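Probable dipeptidase (Pseudomonas aeruginosa, PDB 3B40) is probably a metal-dependent dipeptidase of peptidase family M19, a hydrolase presumed to cleave dipeptides. Local coordinates at residues E17-I22 with N377-L382; S373-V378 with K394-N399; D343-K348 with D352-S357; D43-G48 with A55-L60. The protein carries 11 engineered substitutions. All coordinates share one frame; numbering follows the deposited sequence.

Contact 1 (E17-I22 with N377-L382); sequences ELHERI and NVTAEL. With CD (cadmium ion), chain B.
H19 and T379 reach toward each other from opposite directions, the hydroxyl arriving at the edge of the imidazole. NE2 of H19 lies 2.5 Å from OG1 of T379, a short and almost straight hydrogen bond (172°) in which either atom could be the donor. OG1 and CB of T379 both stay near the plane of the ring. Beside this bond runs an apolar touch: CG2 of T379 stands 4.0 Å from CD2 of L18. One torsion serves both partners, because chi1 of T379 (-58°) sets the methyl anti to its own backbone N and turns the hydroxyl to the histidine. A second bond, from NE1 of W396, also reaches OG1, so two ring nitrogens grip this buried oxygen, and the H19 and W396 rings make a T-shaped (edge-to-face) pair.

Farther out, E17 and E20, three residues apart, hold a cadmium ion. Each chelates it through both carboxylate oxygens: E17 OE2 lies 2.3 Å and E20 OE2 2.5 Å from the cadmium. NH2 of R21 forms salt bridges to both glutamates, the bond to E20 being weak.

The contact thus ties helix 9-19 to helix 375-385, outside the parallel strands of the M19 TIM barrel. L18 also rests on D389 and I392 of helix 389-409, while V378 and L382 pack against helix 335-349.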
# COMPACT_ATOMS: atom_id res chain seq x y z
N GLU A 17 -26.03 0.53 8.71
CA GLU A 17 -26.55 -0.73 9.26
C GLU A 17 -25.60 -1.89 9.00
O GLU A 17 -25.37 -2.74 9.89
CB GLU A 17 -27.96 -1.03 8.71
CG GLU A 17 -29.04 -0.17 9.32
CD GLU A 17 -29.18 -0.37 10.85
OE1 GLU A 17 -29.02 -1.51 11.35
OE2 GLU A 17 -29.43 0.62 11.57
N LEU A 18 -25.02 -1.92 7.80
CA LEU A 18 -24.11 -3.02 7.42
C LEU A 18 -22.81 -2.97 8.25
O LEU A 18 -22.32 -4.00 8.76
CB LEU A 18 -23.88 -3.02 5.89
CG LEU A 18 -23.08 -4.15 5.20
CD1 LEU A 18 -23.79 -5.55 5.29
CD2 LEU A 18 -22.74 -3.77 3.76
N HIS A 19 -22.28 -1.76 8.44
CA HIS A 19 -21.06 -1.60 9.23
C HIS A 19 -21.22 -1.70 10.73
O HIS A 19 -20.21 -1.70 11.44
CB HIS A 19 -20.33 -0.32 8.85
CG HIS A 19 -19.64 -0.41 7.53
ND1 HIS A 19 -18.41 -1.01 7.37
CD2 HIS A 19 -20.01 0.02 6.31
CE1 HIS A 19 -18.05 -0.94 6.10
NE2 HIS A 19 -19.00 -0.32 5.43
N GLU A 20 -22.47 -1.78 11.22
CA GLU A 20 -22.76 -2.23 12.59
C GLU A 20 -22.43 -3.70 12.75
O GLU A 20 -22.27 -4.20 13.89
CB GLU A 20 -24.27 -2.08 12.88
CG GLU A 20 -24.72 -0.66 13.20
CD GLU A 20 -26.23 -0.58 13.39
OE1 GLU A 20 -26.90 -1.62 13.55
OE2 GLU A 20 -26.75 0.52 13.39
N ARG A 21 -22.37 -4.41 11.62
CA ARG A 21 -22.31 -5.86 11.63
C ARG A 21 -21.04 -6.45 10.99
O ARG A 21 -20.61 -7.50 11.42
CB ARG A 21 -23.54 -6.45 10.93
CG ARG A 21 -24.82 -6.33 11.77
CD ARG A 21 -26.11 -6.49 10.97
NE ARG A 21 -27.22 -6.26 11.91
CZ ARG A 21 -27.70 -5.06 12.23
NH1 ARG A 21 -28.65 -4.96 13.15
NH2 ARG A 21 -27.24 -3.97 11.62
N ILE A 22 -20.53 -5.84 9.93
CA ILE A 22 -19.43 -6.48 9.14
C ILE A 22 -18.09 -5.98 9.61
O ILE A 22 -18.00 -4.92 10.24
CB ILE A 22 -19.57 -6.30 7.59
CG1 ILE A 22 -19.33 -4.83 7.15
CG2 ILE A 22 -20.90 -6.85 7.11
CD1 ILE A 22 -19.13 -4.65 5.59
N ASN A 377 -18.73 5.60 3.23
CA ASN A 377 -18.88 6.28 1.95
C ASN A 377 -18.49 5.36 0.77
O ASN A 377 -19.13 5.41 -0.27
CB ASN A 377 -18.02 7.54 1.90
CG ASN A 377 -18.60 8.67 2.73
OD1 ASN A 377 -19.68 8.52 3.34
ND2 ASN A 377 -17.92 9.82 2.73
N VAL A 378 -17.46 4.54 0.96
CA VAL A 378 -17.01 3.57 -0.06
C VAL A 378 -18.11 2.55 -0.19
O VAL A 378 -18.57 2.23 -1.30
CB VAL A 378 -15.66 2.84 0.33
CG1 VAL A 378 -15.25 1.84 -0.74
CG2 VAL A 378 -14.52 3.85 0.56
N THR A 379 -18.59 2.07 0.96
CA THR A 379 -19.71 1.14 0.98
C THR A 379 -20.99 1.68 0.30
O THR A 379 -21.70 0.95 -0.38
CB THR A 379 -20.01 0.64 2.41
OG1 THR A 379 -18.82 0.02 2.92
CG2 THR A 379 -21.15 -0.38 2.40
N ALA A 380 -21.27 2.96 0.50
CA ALA A 380 -22.42 3.61 -0.14
C ALA A 380 -22.33 3.60 -1.67
O ALA A 380 -23.34 3.39 -2.36
CB ALA A 380 -22.55 5.02 0.35
N GLU A 381 -21.13 3.86 -2.20
CA GLU A 381 -20.88 3.76 -3.66
C GLU A 381 -21.02 2.31 -4.16
O GLU A 381 -21.58 2.09 -5.23
CB GLU A 381 -19.53 4.34 -4.06
CG GLU A 381 -19.25 4.43 -5.59
CD GLU A 381 -20.26 5.24 -6.39
OE1 GLU A 381 -20.87 6.19 -5.84
OE2 GLU A 381 -20.44 4.94 -7.59
N LEU A 382 -20.48 1.35 -3.40
CA LEU A 382 -20.69 -0.09 -3.67
C LEU A 382 -22.17 -0.50 -3.68
O LEU A 382 -22.65 -1.17 -4.61
CB LEU A 382 -19.89 -0.96 -2.70
CG LEU A 382 -18.36 -0.91 -2.82
CD1 LEU A 382 -17.68 -1.47 -1.54
CD2 LEU A 382 -17.95 -1.63 -4.10
CD CD B . -29.03 -0.52 13.57

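Contact 2 (S373-V378 with K394-N399); sequences SEIRNV and KLWGGN
W396 lays CZ2 over the groove between I375 and V378, and this packing joins two successive helices, 375-385 and 389-409, that close the chain of this TIM-barrel-family protein. The indole gives up more surface than either partner. Its CZ2 atom does most of the touching: CB of I375 is 3.7 Å from it, and CB of V378 is 3.9 Å away. CH2, the next atom round the ring, meets the gamma-methyl CG2 of I375 at 3.9 Å. Both aliphatic side chains approach the indole obliquely. The isoleucine places CG1 between its backbone N and carbonyl carbon (chi1 66°), which leaves CG2 as the branch that reaches the tryptophan. The carbonyl O of I375 also lies against CZ2, but it is already used by the helix, where it accepts from the backbone N of V378.

Around this trio, I375 also rests on W369, as V378 does, and W396 touches I356 of strand 354-357, so the indole is buried between helices and sheet. W396 sits within a wider pi-type turn (394-398), where G397 has a positive phi (147°). There the carbonyl O of K394 accepts twice, from G397 N at 3.2 Å and from N399 N at 3.1 Å.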
# COMPACT_ATOMS: atom_id res chain seq x y z
N SER A 373 -12.54 7.43 8.96
CA SER A 373 -13.88 7.65 9.52
C SER A 373 -14.92 7.62 8.40
O SER A 373 -16.13 7.52 8.67
CB SER A 373 -13.94 8.99 10.29
OG SER A 373 -14.13 10.07 9.42
N GLU A 374 -14.43 7.69 7.15
CA GLU A 374 -15.31 7.80 5.95
C GLU A 374 -15.47 6.50 5.11
O GLU A 374 -16.04 6.48 4.00
CB GLU A 374 -14.84 8.98 5.08
CG GLU A 374 -15.18 10.35 5.69
CD GLU A 374 -14.92 11.55 4.77
OE1 GLU A 374 -14.28 11.43 3.71
OE2 GLU A 374 -15.38 12.66 5.13
N ILE A 375 -15.02 5.38 5.67
CA ILE A 375 -15.13 4.08 4.94
C ILE A 375 -16.53 3.73 4.46
O ILE A 375 -16.70 3.09 3.42
CB ILE A 375 -14.53 2.89 5.76
CG1 ILE A 375 -15.34 2.62 7.04
CG2 ILE A 375 -13.05 3.18 6.08
CD1 ILE A 375 -15.18 1.15 7.58
N ARG A 376 -17.57 4.14 5.21
CA ARG A 376 -18.93 3.78 4.83
C ARG A 376 -19.38 4.48 3.55
O ARG A 376 -20.31 4.03 2.90
CB ARG A 376 -19.90 4.02 6.00
CG ARG A 376 -19.46 3.23 7.25
CD ARG A 376 -20.29 3.50 8.49
NE ARG A 376 -20.19 4.91 8.85
CZ ARG A 376 -20.62 5.42 9.99
NH1 ARG A 376 -21.19 4.65 10.92
NH2 ARG A 376 -20.48 6.71 10.19
N ASN A 377 -18.73 5.60 3.23
CA ASN A 377 -18.88 6.28 1.95
C ASN A 377 -18.49 5.36 0.77
O ASN A 377 -19.13 5.41 -0.27
CB ASN A 377 -18.02 7.54 1.90
CG ASN A 377 -18.60 8.67 2.73
OD1 ASN A 377 -19.68 8.52 3.34
ND2 ASN A 377 -17.92 9.82 2.73
N VAL A 378 -17.46 4.54 0.96
CA VAL A 378 -17.01 3.57 -0.06
C VAL A 378 -18.11 2.55 -0.19
O VAL A 378 -18.57 2.23 -1.30
CB VAL A 378 -15.66 2.84 0.33
CG1 VAL A 378 -15.25 1.84 -0.74
CG2 VAL A 378 -14.52 3.85 0.56
N LYS A 394 -16.90 -9.38 1.58
CA LYS A 394 -15.71 -10.01 1.00
C LYS A 394 -14.68 -8.93 0.63
O LYS A 394 -13.53 -9.02 1.02
CB LYS A 394 -16.09 -10.81 -0.24
CG LYS A 394 -16.97 -12.02 0.01
CD LYS A 394 -17.03 -12.94 -1.20
CE LYS A 394 -17.90 -14.13 -0.86
NZ LYS A 394 -18.15 -14.99 -2.04
N LEU A 395 -15.14 -7.89 -0.09
CA LEU A 395 -14.32 -6.72 -0.44
C LEU A 395 -13.66 -6.07 0.76
O LEU A 395 -12.47 -5.75 0.71
CB LEU A 395 -15.11 -5.65 -1.25
CG LEU A 395 -15.43 -5.97 -2.72
CD1 LEU A 395 -16.49 -5.02 -3.28
CD2 LEU A 395 -14.15 -5.88 -3.60
N TRP A 396 -14.42 -5.87 1.83
CA TRP A 396 -13.92 -5.17 3.03
C TRP A 396 -13.06 -6.01 3.98
O TRP A 396 -12.72 -5.57 5.11
CB TRP A 396 -15.07 -4.54 3.80
CG TRP A 396 -15.27 -3.09 3.46
CD1 TRP A 396 -16.42 -2.51 3.01
CD2 TRP A 396 -14.28 -2.05 3.52
NE1 TRP A 396 -16.22 -1.17 2.79
CE2 TRP A 396 -14.91 -0.86 3.11
CE3 TRP A 396 -12.91 -2.01 3.87
CZ2 TRP A 396 -14.24 0.36 3.04
CZ3 TRP A 396 -12.24 -0.78 3.82
CH2 TRP A 396 -12.90 0.38 3.39
N GLY A 397 -12.69 -7.22 3.55
CA GLY A 397 -11.78 -8.02 4.36
C GLY A 397 -11.95 -9.53 4.34
O GLY A 397 -10.99 -10.26 4.62
N GLY A 398 -13.16 -10.01 4.03
CA GLY A 398 -13.42 -11.47 3.97
C GLY A 398 -12.42 -12.22 3.08
O GLY A 398 -11.95 -13.30 3.43
N ASN A 399 -12.11 -11.64 1.92
CA ASN A 399 -11.19 -12.28 0.98
C ASN A 399 -9.78 -12.31 1.53
O ASN A 399 -9.09 -13.36 1.47
CB ASN A 399 -11.21 -11.52 -0.35
CG ASN A 399 -12.51 -11.68 -1.11
OD1 ASN A 399 -13.18 -12.71 -1.00
ND2 ASN A 399 -12.85 -10.68 -1.93

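Contact 3 (D343-K348 with D352-S357); sequences DYTVKK and DHVGIS. With CD (cadmium ion), chain C.
Helix and strand come closest at V346 and V354, whose CA atoms lie 6.4 Å apart, after the chain has left helix 335-349 and turned back into strand 354-357. This return from an outer helix to the next strand is one leg of the beta-alpha-beta topology of the barrel, the helix laid against the sheet, in which strand 354-357 runs parallel to its neighbour 261-265. V354 carries the contact from the strand side. Its CG2 methyl meets CG2 of V346 at 3.6 Å, the two side chains crossing at about a right angle, and CG2 of T345 at 3.8 Å. In both valines CG2 lies anti to the carbonyl carbon, and in T345 that place belongs to the hydroxyl, which bonds back to the carbonyl O of A341 and leaves the methyl for V354. T345 also touches I262 and V264, while L395 of helix 389-409 packs on V354.

Just before the strand, H353 turns to a cadmium ion. Its NE2 binds the metal at 2.3 Å, ND1 is held by the carbonyl O of G260, and four waters complete the ligands seen. Water 1, 2.3 Å from the cadmium, also donates a hydrogen bond to OD2 of D352 at 3.2 Å.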
# COMPACT_ATOMS: atom_id res chain seq x y z
N ASP A 343 -14.71 -2.46 -9.82
CA ASP A 343 -15.55 -3.07 -10.83
C ASP A 343 -14.68 -3.81 -11.85
O ASP A 343 -14.94 -4.95 -12.17
CB ASP A 343 -16.40 -2.00 -11.57
CG ASP A 343 -17.65 -1.55 -10.81
OD1 ASP A 343 -17.91 -1.98 -9.66
OD2 ASP A 343 -18.42 -0.76 -11.38
N TYR A 344 -13.66 -3.13 -12.36
CA TYR A 344 -12.74 -3.71 -13.36
C TYR A 344 -12.01 -4.94 -12.85
O TYR A 344 -11.86 -5.92 -13.57
CB TYR A 344 -11.73 -2.67 -13.84
CG TYR A 344 -10.85 -3.18 -14.96
CD1 TYR A 344 -11.25 -3.08 -16.29
CD2 TYR A 344 -9.63 -3.80 -14.68
CE1 TYR A 344 -10.45 -3.57 -17.32
CE2 TYR A 344 -8.82 -4.31 -15.68
CZ TYR A 344 -9.24 -4.20 -17.01
OH TYR A 344 -8.44 -4.67 -18.02
N THR A 345 -11.52 -4.86 -11.61
CA THR A 345 -10.72 -5.91 -11.03
C THR A 345 -11.60 -7.14 -10.81
O THR A 345 -11.18 -8.27 -11.10
CB THR A 345 -9.98 -5.42 -9.74
OG1 THR A 345 -9.32 -4.19 -10.02
CG2 THR A 345 -8.90 -6.40 -9.28
N VAL A 346 -12.82 -6.90 -10.33
CA VAL A 346 -13.79 -7.96 -10.13
C VAL A 346 -14.14 -8.64 -11.47
O VAL A 346 -14.16 -9.86 -11.53
CB VAL A 346 -15.06 -7.44 -9.39
CG1 VAL A 346 -16.19 -8.46 -9.45
CG2 VAL A 346 -14.74 -7.05 -7.93
N LYS A 347 -14.38 -7.86 -12.53
CA LYS A 347 -14.57 -8.43 -13.88
C LYS A 347 -13.50 -9.41 -14.27
O LYS A 347 -13.78 -10.44 -14.92
CB LYS A 347 -14.51 -7.33 -14.95
CG LYS A 347 -15.69 -6.43 -15.04
CD LYS A 347 -16.90 -7.18 -15.60
CE LYS A 347 -18.09 -6.25 -15.78
NZ LYS A 347 -19.19 -7.04 -16.35
N LYS A 348 -12.26 -9.05 -13.94
CA LYS A 348 -11.09 -9.81 -14.34
C LYS A 348 -10.82 -11.04 -13.44
O LYS A 348 -10.57 -12.13 -13.95
CB LYS A 348 -9.86 -8.88 -14.45
CG LYS A 348 -9.97 -7.82 -15.57
CD LYS A 348 -10.49 -8.41 -16.90
CE LYS A 348 -10.66 -7.34 -17.96
NZ LYS A 348 -10.95 -7.88 -19.32
N ASP A 352 -14.16 -12.93 -5.35
CA ASP A 352 -13.42 -13.58 -4.25
C ASP A 352 -11.94 -13.14 -4.16
O ASP A 352 -11.20 -13.53 -3.23
CB ASP A 352 -13.47 -15.10 -4.40
CG ASP A 352 -14.85 -15.70 -4.11
OD1 ASP A 352 -15.66 -15.15 -3.30
OD2 ASP A 352 -15.09 -16.80 -4.65
N HIS A 353 -11.51 -12.34 -5.13
CA HIS A 353 -10.09 -12.01 -5.23
C HIS A 353 -9.78 -10.54 -5.21
O HIS A 353 -8.69 -10.12 -5.67
CB HIS A 353 -9.50 -12.67 -6.49
CG HIS A 353 -9.61 -14.15 -6.45
ND1 HIS A 353 -8.78 -14.92 -5.66
CD2 HIS A 353 -10.49 -15.00 -7.02
CE1 HIS A 353 -9.12 -16.19 -5.79
NE2 HIS A 353 -10.15 -16.26 -6.62
N VAL A 354 -10.75 -9.78 -4.69
CA VAL A 354 -10.65 -8.34 -4.61
C VAL A 354 -10.87 -7.80 -3.16
O VAL A 354 -11.67 -8.34 -2.38
CB VAL A 354 -11.58 -7.62 -5.66
CG1 VAL A 354 -11.29 -6.11 -5.75
CG2 VAL A 354 -11.43 -8.23 -7.06
N GLY A 355 -10.13 -6.74 -2.83
CA GLY A 355 -10.25 -6.05 -1.53
C GLY A 355 -10.07 -4.57 -1.73
O GLY A 355 -10.15 -4.09 -2.85
N ILE A 356 -9.80 -3.84 -0.64
CA ILE A 356 -9.82 -2.37 -0.65
C ILE A 356 -8.68 -1.90 0.23
O ILE A 356 -8.38 -2.52 1.24
CB ILE A 356 -11.19 -1.79 -0.09
CG1 ILE A 356 -12.39 -2.38 -0.83
CG2 ILE A 356 -11.20 -0.23 -0.16
CD1 ILE A 356 -13.76 -2.14 -0.13
N SER A 357 -8.05 -0.80 -0.15
CA SER A 357 -6.98 -0.21 0.65
C SER A 357 -6.96 1.27 0.36
O SER A 357 -7.47 1.68 -0.66
CB SER A 357 -5.63 -0.84 0.37
OG SER A 357 -5.20 -0.64 -0.97
CD CD C . -11.31 -18.22 -6.92
O HOH W 1 -12.36 -18.37 -4.85
O HOH W 2 -10.15 -19.27 -4.70
O HOH W 3 -10.01 -18.61 -9.01
O HOH W 4 -12.98 -17.08 -8.30

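Contact 4 (D43-G48 with A55-L60); sequences DKDGPG and AGRGRL. Engineered in segment 43-48: G48 (natural residue Asn).
A surface salt bridge between a loop and the helix that follows it links D45 with R57, in the stretch that leads from strand 25-29 of the barrel into helix 52-58. The salt bridge runs from NH2 of R57 to OD1 of D45 (3.2 Å); OD2 is also near NH2, at 3.4 Å. OD1 lies at the edge of the guanidinium, in its plane, yet the two flat groups are turned 62° from each other, so they do not meet as a coplanar, two-pronged pair. The contact is electrostatic in character rather than a directed hydrogen bond. R57 reaches across by a bend at chi3 (-71°), and D45 sets CG anti to its backbone N, which brings the carboxylate toward the helix.

The same oxygen has another partner: OD1 of D45 also forms a salt bridge with K54, one turn before R57, and two positive side chains therefore share one carboxylate. K54 reaches the carbonyl O of G46 as well, while D51 holds the backbone N of G46. The loop itself folds tightly here, with D45 at the centre of an inverse gamma turn. G48, farther along it, is an engineered residue that replaces asparagine.

Two residues beyond R57 the helix ends in a Schellman motif. R59 takes the C-prime place with a positive phi (72°), and its backbone N reaches G56 O through a weak bond. L60 tucks its side chain against F131 of strand 131-138, and its backbone N donates to A55 O at 3.0 Å.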
# COMPACT_ATOMS: atom_id res chain seq x y z
N ASP A 43 -5.11 8.25 20.30
CA ASP A 43 -6.47 8.20 20.86
C ASP A 43 -7.20 9.55 20.75
O ASP A 43 -8.15 9.80 21.47
CB ASP A 43 -6.43 7.74 22.31
CG ASP A 43 -5.73 8.75 23.24
OD1 ASP A 43 -4.75 9.39 22.80
OD2 ASP A 43 -6.19 8.90 24.39
N LYS A 44 -6.75 10.41 19.83
CA LYS A 44 -7.38 11.69 19.62
C LYS A 44 -7.75 11.89 18.16
O LYS A 44 -7.18 11.23 17.30
CB LYS A 44 -6.48 12.83 20.11
CG LYS A 44 -6.40 12.91 21.64
CD LYS A 44 -5.70 14.19 22.08
CE LYS A 44 -5.75 14.39 23.59
NZ LYS A 44 -4.93 15.59 24.00
N ASP A 45 -8.70 12.79 17.90
CA ASP A 45 -9.12 13.16 16.54
C ASP A 45 -8.04 14.08 15.96
O ASP A 45 -8.21 15.31 15.92
CB ASP A 45 -10.49 13.87 16.60
CG ASP A 45 -11.18 13.97 15.23
OD1 ASP A 45 -10.66 13.43 14.24
OD2 ASP A 45 -12.25 14.64 15.14
N GLY A 46 -6.95 13.46 15.51
CA GLY A 46 -5.75 14.19 15.11
C GLY A 46 -5.61 14.65 13.67
O GLY A 46 -6.59 14.66 12.90
N PRO A 47 -4.39 15.06 13.30
CA PRO A 47 -4.07 15.61 11.99
C PRO A 47 -3.84 14.55 10.89
O PRO A 47 -3.70 14.89 9.70
CB PRO A 47 -2.77 16.38 12.25
CG PRO A 47 -2.08 15.56 13.30
CD PRO A 47 -3.20 15.01 14.19
N GLY A 48 -3.79 13.28 11.28
CA GLY A 48 -3.50 12.22 10.32
C GLY A 48 -4.76 11.60 9.77
O GLY A 48 -5.87 12.04 10.08
N ALA A 55 -11.45 5.90 13.57
CA ALA A 55 -11.75 4.49 13.28
C ALA A 55 -13.01 4.00 13.95
O ALA A 55 -13.75 3.23 13.35
CB ALA A 55 -10.55 3.58 13.65
N GLY A 56 -13.23 4.45 15.20
CA GLY A 56 -14.47 4.16 15.92
C GLY A 56 -15.69 4.74 15.23
O GLY A 56 -16.73 4.10 15.15
N ARG A 57 -15.56 5.98 14.74
CA ARG A 57 -16.61 6.68 14.01
C ARG A 57 -16.98 5.97 12.71
O ARG A 57 -18.16 5.82 12.38
CB ARG A 57 -16.15 8.09 13.63
CG ARG A 57 -16.91 9.22 14.29
CD ARG A 57 -16.63 10.54 13.56
NE ARG A 57 -15.27 11.03 13.78
CZ ARG A 57 -14.54 11.65 12.85
NH1 ARG A 57 -15.01 11.85 11.63
NH2 ARG A 57 -13.33 12.08 13.14
N GLY A 58 -15.96 5.56 11.95
CA GLY A 58 -16.20 4.89 10.69
C GLY A 58 -16.55 3.44 10.90
O GLY A 58 -17.09 2.83 10.00
N ARG A 59 -16.22 2.89 12.08
CA ARG A 59 -16.37 1.43 12.32
C ARG A 59 -15.35 0.58 11.55
O ARG A 59 -15.64 -0.55 11.20
CB ARG A 59 -17.80 0.92 11.98
CG ARG A 59 -18.97 1.67 12.64
CD ARG A 59 -18.89 1.62 14.17
NE ARG A 59 -18.81 0.26 14.71
CZ ARG A 59 -19.85 -0.46 15.16
NH1 ARG A 59 -19.63 -1.67 15.64
NH2 ARG A 59 -21.10 0.03 15.17
N LEU A 60 -14.16 1.13 11.28
CA LEU A 60 -13.05 0.35 10.73
C LEU A 60 -12.59 -0.63 11.78
O LEU A 60 -12.22 -0.19 12.87
CB LEU A 60 -11.87 1.27 10.38
CG LEU A 60 -10.70 0.58 9.67
CD1 LEU A 60 -11.12 -0.12 8.38
CD2 LEU A 60 -9.54 1.54 9.40

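Contacts 1, 2 and 3 touch one another, and contacts 1 and 2, with centres about 7 Å apart, both use helix 375-385; a probable hydrogen bond from W396 to T379 connects them. Contact 3 joins contact 2 through a probable hydrogen bond between N399 ND2 and V354 O (2.7 Å) and the salt bridge between K394 NZ and D352 OD1 (2.8 Å). Contact 4 reaches the same cluster by packing, with I375 CG1 3.4 Å from G58 O, but its centre is about 26 Å from that of contact 3. The cadmium ions of contacts 1 and 3 are separate sites, and the L18 side chain is about 5 Å from a calcium ion, bound by H14 and D389.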